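Side-chain contacts in mRNA-binding protein PUF3 (Saccharomyces cerevisiae, PDB 3K49), which binds the 3' untranslated regions of mRNAs encoding mitochondrial proteins, represses COX17 expression by promoting deadenylation and decay of its mRNA, and localises such messages near mitochondria: residues 71-76 and 80-85; 64-69 and 94-99; 305-310 and 315-320. One frame throughout, in Å; residues are numbered along the deposited sequence.

Overall arrangement
Going from the N terminus, segment 64-69 comes first and segment 71-76 follows almost at once. Interaction 1 closes a short turn when 80-85 packs back on 71-76. Interaction 2 closes a longer loop when 94-99 meets 64-69, so along the sequence interaction 1 falls wholly between the two segments of interaction 2. Their centres are 10 Å apart, and Leu-72 on Ile-65 and Phe-85 on Leu-97 join the two, all within or at the borders of helices 55-65, 69-74, 79-88 and 91-101. Interaction 3 follows much later, closing its own short turn between helices 303-308 and 313-323. It lies beyond the chain's centre, about 51 Å from interaction 1 and 59 Å from interaction 2, centre to centre.

Interaction 1: 71-76 and 80-85; sequences ELSNDV and YVIQKF. With nucleotides of chain B.
The Tyr-80 ring has the base of A10 of chain B over one face, where A10 C6 lies 3.3 Å above the ring plane and over its centre. Two further groups approach the ring obliquely: the carbonyl oxygen of Val-76, with Val-76 O 3.5 Å from Tyr-80 CE1, and the base of U9 of chain B, with U9 N3 3.3 Å from Tyr-80 CZ. Tyr-80 therefore touches both the RNA and the other segment. The amide of Gln-83 reaches O4 of the uracil instead, at the end of a chain extended beyond CG (chi2 -174°). Gln-83 NE2 donates to U9 O4 at 3.0 Å with a nearly straight N-H...O angle of 173°.

This arrangement belongs to Pumilio repeat 2 of the RNA-binding domain, and the Gln-83 bond is consistent with the Asn/Gln pair by which PUF repeats recognise uracil. The same amide nitrogen has a weak hydrogen bond to Asn-79 OD1. Asn-79 ND2 is bonded in turn to Asp-75 O, which links the base-reading amide back to the turn between the helices.

Behind the base-facing side the contact is apolar. Leu-72 and Ile-82 cross at about a right angle, with Leu-72 CB 3.7 Å from Ile-82 CG1. The other branch, Ile-82 CG2, lies 3.7 Å from Ser-73 OG, a hydroxyl hydrogen-bonded to Ala-69 O one helical turn earlier.

Asp-75 OD2 is bonded to the backbone nitrogens of Phe-77 and Gly-78, bracing the turn into helix 79-88. Around the pair, helix 114-124 meets Ser-73 and Ile-82 through Val-117, helix 33-37 packs on Leu-72, and helix 40-50 touches Tyr-80 through Gln-47.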
# COMPACT_ATOMS: atom_id res chain seq x y z
N GLU A 71 -23.24 -2.66 18.92
CA GLU A 71 -22.69 -1.66 19.82
C GLU A 71 -21.21 -1.90 20.16
O GLU A 71 -20.38 -0.98 20.08
CB GLU A 71 -23.51 -1.56 21.10
CG GLU A 71 -22.96 -0.55 22.09
CD GLU A 71 -23.65 -0.61 23.44
OE1 GLU A 71 -24.32 -1.63 23.74
OE2 GLU A 71 -23.52 0.36 24.21
N LEU A 72 -20.88 -3.13 20.53
CA LEU A 72 -19.49 -3.48 20.76
C LEU A 72 -18.64 -3.27 19.52
O LEU A 72 -17.48 -2.83 19.60
CB LEU A 72 -19.36 -4.93 21.25
CG LEU A 72 -20.00 -5.14 22.64
CD1 LEU A 72 -19.77 -6.55 23.14
CD2 LEU A 72 -19.47 -4.08 23.63
N SER A 73 -19.20 -3.58 18.36
CA SER A 73 -18.46 -3.41 17.11
C SER A 73 -18.02 -1.96 16.95
O SER A 73 -16.97 -1.69 16.37
CB SER A 73 -19.27 -3.85 15.90
OG SER A 73 -19.42 -5.26 15.90
N ASN A 74 -18.84 -1.04 17.47
CA ASN A 74 -18.56 0.39 17.39
C ASN A 74 -17.67 0.91 18.51
O ASN A 74 -17.20 2.04 18.46
CB ASN A 74 -19.87 1.18 17.40
CG ASN A 74 -20.72 0.92 16.17
OD1 ASN A 74 -20.23 0.44 15.15
ND2 ASN A 74 -22.01 1.22 16.27
N ASP A 75 -17.44 0.08 19.53
CA ASP A 75 -16.74 0.54 20.72
C ASP A 75 -15.23 0.43 20.60
O ASP A 75 -14.71 -0.53 20.04
CB ASP A 75 -17.24 -0.19 21.96
CG ASP A 75 -16.62 0.34 23.25
OD1 ASP A 75 -17.31 1.07 24.02
OD2 ASP A 75 -15.43 0.03 23.48
N VAL A 76 -14.53 1.41 21.16
CA VAL A 76 -13.07 1.49 21.08
C VAL A 76 -12.35 0.27 21.62
O VAL A 76 -11.26 -0.07 21.16
CB VAL A 76 -12.54 2.69 21.89
CG1 VAL A 76 -12.87 2.52 23.37
CG2 VAL A 76 -11.05 2.85 21.68
N TYR A 80 -12.41 -5.31 19.46
CA TYR A 80 -11.50 -6.48 19.47
C TYR A 80 -12.16 -7.79 19.91
O TYR A 80 -11.81 -8.86 19.43
CB TYR A 80 -10.29 -6.23 20.37
CG TYR A 80 -9.52 -5.01 20.03
CD1 TYR A 80 -9.76 -3.82 20.69
CD2 TYR A 80 -8.56 -5.03 19.03
CE1 TYR A 80 -9.05 -2.67 20.38
CE2 TYR A 80 -7.85 -3.87 18.69
CZ TYR A 80 -8.10 -2.70 19.38
OH TYR A 80 -7.41 -1.55 19.07
N VAL A 81 -13.12 -7.69 20.82
CA VAL A 81 -13.80 -8.87 21.32
C VAL A 81 -14.70 -9.47 20.26
O VAL A 81 -14.79 -10.69 20.14
CB VAL A 81 -14.59 -8.56 22.58
CG1 VAL A 81 -15.45 -9.76 22.98
CG2 VAL A 81 -13.63 -8.22 23.68
N ILE A 82 -15.36 -8.60 19.50
CA ILE A 82 -16.14 -9.06 18.35
C ILE A 82 -15.24 -9.74 17.30
O ILE A 82 -15.57 -10.81 16.79
CB ILE A 82 -16.95 -7.93 17.73
CG1 ILE A 82 -17.75 -7.25 18.83
CG2 ILE A 82 -17.89 -8.50 16.68
CD1 ILE A 82 -18.47 -8.27 19.71
N GLN A 83 -14.10 -9.14 17.01
CA GLN A 83 -13.14 -9.72 16.08
C GLN A 83 -12.69 -11.11 16.52
O GLN A 83 -12.53 -12.01 15.68
CB GLN A 83 -11.91 -8.82 15.95
CG GLN A 83 -12.21 -7.45 15.35
CD GLN A 83 -10.93 -6.66 15.10
OE1 GLN A 83 -9.98 -7.14 14.45
NE2 GLN A 83 -10.88 -5.46 15.65
N LYS A 84 -12.47 -11.28 17.83
CA LYS A 84 -12.00 -12.58 18.31
C LYS A 84 -13.05 -13.64 18.11
O LYS A 84 -12.74 -14.81 17.96
CB LYS A 84 -11.55 -12.56 19.77
CG LYS A 84 -10.24 -11.84 20.02
CD LYS A 84 -9.09 -12.59 19.43
CE LYS A 84 -7.93 -11.64 19.20
NZ LYS A 84 -8.42 -10.36 18.59
N PHE A 85 -14.31 -13.25 18.09
CA PHE A 85 -15.34 -14.24 17.80
C PHE A 85 -15.33 -14.70 16.33
O PHE A 85 -15.77 -15.81 16.03
CB PHE A 85 -16.71 -13.78 18.29
CG PHE A 85 -16.96 -14.11 19.74
CD1 PHE A 85 -16.93 -13.11 20.71
CD2 PHE A 85 -17.16 -15.43 20.15
CE1 PHE A 85 -17.12 -13.40 22.05
CE2 PHE A 85 -17.36 -15.74 21.48
CZ PHE A 85 -17.35 -14.72 22.44
P A B 10 -4.47 3.64 19.08
OP1 A B 10 -4.20 5.06 19.40
OP2 A B 10 -3.42 2.80 18.44
O5' A B 10 -4.96 2.89 20.41
C5' A B 10 -6.17 3.29 21.05
C4' A B 10 -6.23 2.75 22.46
O4' A B 10 -6.67 1.36 22.40
C3' A B 10 -4.94 2.76 23.27
O3' A B 10 -5.25 2.88 24.65
C2' A B 10 -4.42 1.35 23.05
O2' A B 10 -3.55 0.91 24.08
C1' A B 10 -5.73 0.56 23.08
N9 A B 10 -5.66 -0.76 22.44
C8 A B 10 -4.87 -1.14 21.39
N7 A B 10 -4.99 -2.40 21.06
C5 A B 10 -5.94 -2.88 21.95
C6 A B 10 -6.52 -4.16 22.13
N6 A B 10 -6.22 -5.21 21.38
N1 A B 10 -7.42 -4.30 23.12
C2 A B 10 -7.75 -3.24 23.87
N3 A B 10 -7.29 -1.99 23.79
C4 A B 10 -6.37 -1.88 22.80
P U B 9 -5.56 5.49 13.20
OP1 U B 9 -5.64 6.54 14.26
OP2 U B 9 -4.27 5.21 12.53
O5' U B 9 -6.07 4.12 13.83
C5' U B 9 -5.44 3.57 14.98
C4' U B 9 -6.50 3.14 15.96
O4' U B 9 -7.25 2.05 15.39
C3' U B 9 -6.03 2.56 17.28
O3' U B 9 -5.78 3.64 18.16
C2' U B 9 -7.25 1.75 17.74
O2' U B 9 -8.10 2.53 18.57
C1' U B 9 -7.96 1.41 16.42
N1 U B 9 -8.05 -0.03 16.09
C2 U B 9 -9.09 -0.75 16.62
O2 U B 9 -9.95 -0.25 17.33
N3 U B 9 -9.11 -2.08 16.27
C4 U B 9 -8.21 -2.74 15.45
O4 U B 9 -8.31 -3.94 15.26
C5 U B 9 -7.16 -1.90 14.93
C6 U B 9 -7.12 -0.62 15.26

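Interaction 2: 64-69 and 94-99; sequences EIRDDA and KNTLVD
The guanidinium of Arg-66, in the 3-10 segment 66-67 after helix 55-65, meets the methyl of Thr-96 on helix 91-101, in the all-helical Pumilio repeat fold, with both segments in repeat 2. Beyond CB its CG lies between the backbone N and the carbonyl carbon (chi1 67°). The chain runs straight through CD, then bends at chi3 (-87°), and this bend brings the guanidinium up to the threonine methyl. From there the terminal atoms approach in order: Arg-66 NE is 3.9 Å from Thr-96 CG2, Arg-66 CZ is 3.8 Å from it, and Arg-66 NH2 is nearest at 3.5 Å. The methyl sits over one face of the planar group and no hydrogen bond joins the pair, so the contact is van der Waals in kind; the side chains cross at about a right angle.

Thr-96 OG1 is instead bonded to Ile-92 O within its own helix. The Arg-66 carbonyl is tied separately to the second helix, accepting a hydrogen bond from Gln-100 NE2.

Deeper in the contact Leu-97 brings its CD2 methyl against Ala-69 CB while the residue also packs on Phe-62, Phe-85 and Phe-86, joining it to helices 55-65 and 79-88. The bound RNA is about 12 Å away at its nearest atom, so this is structural packing; its inner point of touch is Ala-69 CB to Leu-97 CD2, 3.8 Å.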
# COMPACT_ATOMS: atom_id res chain seq x y z
N GLU A 64 -24.19 -14.10 25.97
CA GLU A 64 -24.43 -12.97 26.84
C GLU A 64 -24.30 -11.62 26.11
O GLU A 64 -25.07 -10.70 26.38
CB GLU A 64 -23.46 -13.02 28.02
CG GLU A 64 -23.89 -12.20 29.22
CD GLU A 64 -22.73 -11.94 30.18
OE1 GLU A 64 -22.60 -10.78 30.66
OE2 GLU A 64 -21.95 -12.89 30.42
N ILE A 65 -23.33 -11.49 25.21
CA ILE A 65 -23.08 -10.19 24.59
C ILE A 65 -23.62 -10.10 23.18
O ILE A 65 -23.43 -9.08 22.53
CB ILE A 65 -21.58 -9.85 24.52
CG1 ILE A 65 -20.85 -10.90 23.68
CG2 ILE A 65 -20.98 -9.72 25.91
CD1 ILE A 65 -19.50 -10.47 23.19
N ARG A 66 -24.26 -11.15 22.68
CA ARG A 66 -24.59 -11.19 21.25
C ARG A 66 -25.56 -10.09 20.86
O ARG A 66 -25.44 -9.49 19.79
CB ARG A 66 -25.15 -12.55 20.85
CG ARG A 66 -26.49 -12.85 21.46
CD ARG A 66 -26.93 -14.25 21.13
NE ARG A 66 -27.64 -14.32 19.86
CZ ARG A 66 -28.05 -15.46 19.30
NH1 ARG A 66 -27.80 -16.61 19.91
NH2 ARG A 66 -28.69 -15.45 18.15
N ASP A 67 -26.53 -9.82 21.72
CA ASP A 67 -27.52 -8.80 21.41
C ASP A 67 -26.91 -7.40 21.32
O ASP A 67 -27.49 -6.49 20.73
CB ASP A 67 -28.67 -8.85 22.41
CG ASP A 67 -29.63 -9.99 22.13
OD1 ASP A 67 -30.55 -10.22 22.95
OD2 ASP A 67 -29.45 -10.65 21.09
N ASP A 68 -25.73 -7.24 21.90
CA ASP A 68 -25.04 -5.96 21.88
C ASP A 68 -23.81 -6.01 20.98
O ASP A 68 -22.88 -5.24 21.18
CB ASP A 68 -24.63 -5.55 23.29
CG ASP A 68 -25.81 -5.45 24.23
OD1 ASP A 68 -26.81 -6.17 24.00
OD2 ASP A 68 -25.75 -4.66 25.20
N ALA A 69 -23.82 -6.90 19.99
CA ALA A 69 -22.70 -7.05 19.07
C ALA A 69 -22.44 -5.79 18.23
O ALA A 69 -21.30 -5.33 18.14
CB ALA A 69 -22.93 -8.25 18.18
N LYS A 94 -20.33 -17.22 14.25
CA LYS A 94 -20.01 -16.37 13.13
C LYS A 94 -21.27 -16.03 12.32
O LYS A 94 -21.50 -14.86 12.03
CB LYS A 94 -18.91 -17.01 12.28
CG LYS A 94 -17.56 -17.03 13.00
CD LYS A 94 -16.41 -17.38 12.08
CE LYS A 94 -15.99 -18.83 12.20
NZ LYS A 94 -14.61 -19.03 11.63
N ASN A 95 -22.09 -17.03 12.00
CA ASN A 95 -23.33 -16.82 11.25
C ASN A 95 -24.25 -15.83 11.95
O ASN A 95 -24.90 -15.00 11.31
CB ASN A 95 -24.08 -18.14 11.04
CG ASN A 95 -23.34 -19.10 10.14
OD1 ASN A 95 -22.37 -18.74 9.46
ND2 ASN A 95 -23.80 -20.36 10.12
N THR A 96 -24.29 -15.90 13.26
CA THR A 96 -25.15 -15.04 14.05
C THR A 96 -24.74 -13.58 13.96
O THR A 96 -25.59 -12.70 13.87
CB THR A 96 -25.18 -15.49 15.52
OG1 THR A 96 -25.86 -16.76 15.61
CG2 THR A 96 -25.88 -14.46 16.40
N LEU A 97 -23.44 -13.33 14.02
CA LEU A 97 -22.91 -11.98 13.91
C LEU A 97 -23.15 -11.43 12.50
O LEU A 97 -23.55 -10.28 12.33
CB LEU A 97 -21.42 -11.98 14.20
CG LEU A 97 -20.99 -12.41 15.60
CD1 LEU A 97 -19.45 -12.39 15.69
CD2 LEU A 97 -21.62 -11.52 16.64
N VAL A 98 -22.90 -12.27 11.50
CA VAL A 98 -23.13 -11.89 10.12
C VAL A 98 -24.58 -11.46 9.94
O VAL A 98 -24.87 -10.44 9.32
CB VAL A 98 -22.77 -13.03 9.14
CG1 VAL A 98 -23.29 -12.73 7.75
CG2 VAL A 98 -21.27 -13.22 9.08
N ASP A 99 -25.50 -12.25 10.49
CA ASP A 99 -26.91 -11.94 10.37
C ASP A 99 -27.29 -10.64 11.07
O ASP A 99 -28.32 -10.06 10.77
CB ASP A 99 -27.75 -13.11 10.88
CG ASP A 99 -27.48 -14.40 10.12
OD1 ASP A 99 -26.80 -14.34 9.07
OD2 ASP A 99 -27.94 -15.47 10.57

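Interaction 3: 305-310 and 315-320; sequences ILMIKD and YVIQKL. With nucleotides of chain B.
Ile-308 and Ile-317 mark the closest backbone approach, their CA atoms 6.7 Å apart, where helix 313-323 packs across helix 303-308 after a short turn. The two form part of Pumilio repeat 8, a helical RNA-binding repeat, and the turn between them is tied by Asp-310, whose OD2 caps the backbone N of Ala-313.

Met-307 carries most of the apolar contact together with Ile-317, the two crossing at a slant. The thioether chain is extended to SD and then bends at chi3 (59°), which folds CE back against the second helix. Met-307 CE meets Ile-317 CD1 at 3.4 Å, and Met-307 CB reaches the same methyl at 3.7 Å, so Ile-317 CD1 touches both the root and the tip of the methionine. The terminal methyl also touches Val-316, with Met-307 CE 3.9 Å from Val-316 CG1. Ile-308 adds a looser touch, its CG1 4.4 Å from Ile-317 CG1. Leu-360 of helix 355-364 packs against both isoleucines, and Val-268 of helix 264-274 against Val-316.

On the RNA side, Tyr-315 has the base of G4 of chain B over one face, with G4 C5 3.5 Å above the ring plane and over its centre; U3 of chain B approaches the ring obliquely. The 5' nucleotide, C1 of chain B, brings its N4 near the carbonyl oxygen of Lys-309, so the end of the first segment probably forms part of the 5' cytosine pocket.

Gln-318, its NE2 also bonded to Asn-314 OD1, bonds the uracil next to G4, consistent with the PUF Asn/Gln pair for uracil: Gln-318 NE2 donates to U3 O4 at 2.7 Å, with an N-H...O angle of 156°.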
# COMPACT_ATOMS: atom_id res chain seq x y z
N ILE A 305 26.51 15.70 -13.92
CA ILE A 305 26.93 16.65 -12.90
C ILE A 305 25.75 17.40 -12.29
O ILE A 305 25.73 17.66 -11.09
CB ILE A 305 27.91 17.69 -13.46
CG1 ILE A 305 29.13 17.00 -14.07
CG2 ILE A 305 28.33 18.67 -12.38
CD1 ILE A 305 29.91 16.15 -13.09
N LEU A 306 24.78 17.76 -13.13
CA LEU A 306 23.56 18.38 -12.63
C LEU A 306 22.86 17.43 -11.67
O LEU A 306 22.21 17.84 -10.72
CB LEU A 306 22.61 18.70 -13.78
CG LEU A 306 22.94 19.85 -14.72
CD1 LEU A 306 21.95 19.86 -15.88
CD2 LEU A 306 22.92 21.18 -13.98
N MET A 307 23.01 16.13 -11.94
CA MET A 307 22.38 15.10 -11.14
C MET A 307 23.12 14.83 -9.83
O MET A 307 22.50 14.82 -8.76
CB MET A 307 22.20 13.82 -11.97
CG MET A 307 21.04 13.93 -12.96
SD MET A 307 20.86 12.50 -14.03
CE MET A 307 20.61 11.19 -12.83
N ILE A 308 24.44 14.64 -9.91
CA ILE A 308 25.25 14.43 -8.71
C ILE A 308 25.05 15.51 -7.65
O ILE A 308 25.12 15.23 -6.45
CB ILE A 308 26.75 14.37 -9.05
CG1 ILE A 308 27.03 13.27 -10.07
CG2 ILE A 308 27.57 14.15 -7.79
CD1 ILE A 308 28.47 13.23 -10.53
N LYS A 309 24.79 16.73 -8.10
CA LYS A 309 24.69 17.87 -7.19
C LYS A 309 23.28 18.08 -6.63
O LYS A 309 23.07 18.93 -5.76
CB LYS A 309 25.14 19.15 -7.89
CG LYS A 309 26.61 19.19 -8.24
CD LYS A 309 26.99 20.49 -8.93
CE LYS A 309 28.46 20.52 -9.28
NZ LYS A 309 28.85 21.79 -9.95
N ASP A 310 22.31 17.33 -7.14
CA ASP A 310 20.92 17.53 -6.75
C ASP A 310 20.50 16.59 -5.62
O ASP A 310 20.91 15.43 -5.57
CB ASP A 310 19.98 17.36 -7.94
CG ASP A 310 18.52 17.42 -7.55
OD1 ASP A 310 18.11 18.42 -6.92
OD2 ASP A 310 17.78 16.46 -7.85
N TYR A 315 20.50 10.02 -5.78
CA TYR A 315 20.04 8.65 -5.53
C TYR A 315 19.90 7.88 -6.84
O TYR A 315 20.24 6.69 -6.92
CB TYR A 315 18.69 8.63 -4.80
CG TYR A 315 18.71 9.23 -3.41
CD1 TYR A 315 18.11 10.45 -3.15
CD2 TYR A 315 19.32 8.55 -2.36
CE1 TYR A 315 18.13 11.00 -1.89
CE2 TYR A 315 19.33 9.09 -1.09
CZ TYR A 315 18.74 10.32 -0.86
OH TYR A 315 18.75 10.86 0.40
N VAL A 316 19.40 8.55 -7.86
CA VAL A 316 19.29 7.95 -9.19
C VAL A 316 20.67 7.62 -9.75
O VAL A 316 20.82 6.67 -10.51
CB VAL A 316 18.52 8.86 -10.17
CG1 VAL A 316 18.40 8.19 -11.52
CG2 VAL A 316 17.15 9.20 -9.62
N ILE A 317 21.67 8.40 -9.36
CA ILE A 317 23.04 8.15 -9.78
C ILE A 317 23.59 6.92 -9.07
O ILE A 317 24.11 6.00 -9.71
CB ILE A 317 23.96 9.36 -9.49
CG1 ILE A 317 23.52 10.58 -10.29
CG2 ILE A 317 25.41 9.01 -9.83
CD1 ILE A 317 23.78 10.49 -11.77
N GLN A 318 23.47 6.92 -7.74
CA GLN A 318 23.82 5.75 -6.95
C GLN A 318 23.18 4.49 -7.54
O GLN A 318 23.85 3.48 -7.77
CB GLN A 318 23.37 5.92 -5.50
CG GLN A 318 23.79 7.23 -4.86
CD GLN A 318 23.44 7.30 -3.39
OE1 GLN A 318 23.45 6.28 -2.69
NE2 GLN A 318 23.14 8.50 -2.90
N LYS A 319 21.88 4.58 -7.79
CA LYS A 319 21.13 3.48 -8.37
C LYS A 319 21.76 3.01 -9.69
O LYS A 319 21.91 1.81 -9.92
CB LYS A 319 19.68 3.90 -8.61
CG LYS A 319 18.69 2.75 -8.73
CD LYS A 319 18.41 2.12 -7.37
CE LYS A 319 17.22 1.16 -7.42
NZ LYS A 319 16.00 1.73 -6.78
N LEU A 320 22.12 3.97 -10.54
CA LEU A 320 22.73 3.63 -11.83
C LEU A 320 24.02 2.85 -11.66
O LEU A 320 24.29 1.89 -12.38
CB LEU A 320 22.98 4.88 -12.65
CG LEU A 320 21.83 5.35 -13.54
CD1 LEU A 320 22.24 6.57 -14.35
CD2 LEU A 320 21.36 4.22 -14.45
P G B 4 16.47 12.27 4.41
OP1 G B 4 15.47 12.71 5.42
OP2 G B 4 17.12 10.93 4.55
O5' G B 4 15.79 12.34 2.98
C5' G B 4 15.38 13.59 2.43
C4' G B 4 14.48 13.35 1.24
O4' G B 4 15.23 12.67 0.21
C3' G B 4 13.33 12.41 1.52
O3' G B 4 12.26 13.08 2.17
C2' G B 4 12.98 11.89 0.13
O2' G B 4 12.14 12.75 -0.62
C1' G B 4 14.36 11.82 -0.52
N9 G B 4 14.93 10.48 -0.54
C8 G B 4 15.45 9.76 0.51
N7 G B 4 15.87 8.57 0.14
C5 G B 4 15.61 8.52 -1.22
C6 G B 4 15.84 7.50 -2.16
O6 G B 4 16.36 6.39 -1.98
N1 G B 4 15.41 7.87 -3.43
C2 G B 4 14.85 9.07 -3.75
N2 G B 4 14.50 9.26 -5.02
N3 G B 4 14.63 10.03 -2.88
C4 G B 4 15.03 9.69 -1.65
P U B 3 21.67 10.80 6.34
OP1 U B 3 20.85 10.74 7.57
OP2 U B 3 22.08 9.54 5.67
O5' U B 3 20.93 11.74 5.28
C5' U B 3 20.61 13.10 5.58
C4' U B 3 20.02 13.79 4.37
O4' U B 3 21.02 13.93 3.33
C3' U B 3 18.87 13.05 3.69
O3' U B 3 17.64 13.37 4.34
C2' U B 3 18.93 13.60 2.27
O2' U B 3 18.29 14.86 2.15
C1' U B 3 20.43 13.72 2.05
N1 U B 3 21.07 12.54 1.43
C2 U B 3 21.17 12.50 0.06
O2 U B 3 20.75 13.38 -0.67
N3 U B 3 21.79 11.39 -0.44
C4 U B 3 22.30 10.33 0.27
O4 U B 3 22.87 9.41 -0.32
C5 U B 3 22.14 10.43 1.69
C6 U B 3 21.55 11.51 2.21
O5' C B 1 19.82 20.23 3.62
C5' C B 1 21.17 19.84 3.90
C4' C B 1 21.17 18.38 4.26
O4' C B 1 20.98 17.56 3.08
C3' C B 1 22.48 17.84 4.81
O3' C B 1 22.30 16.69 5.64
C2' C B 1 23.29 17.51 3.55
O2' C B 1 24.35 16.60 3.81
C1' C B 1 22.19 16.91 2.68
N1 C B 1 22.36 17.11 1.22
C2 C B 1 23.06 16.23 0.43
O2 C B 1 23.56 15.21 0.93
N3 C B 1 23.15 16.55 -0.89
C4 C B 1 22.57 17.65 -1.39
N4 C B 1 22.71 17.87 -2.70
C5 C B 1 21.85 18.55 -0.57
C6 C B 1 21.79 18.22 0.70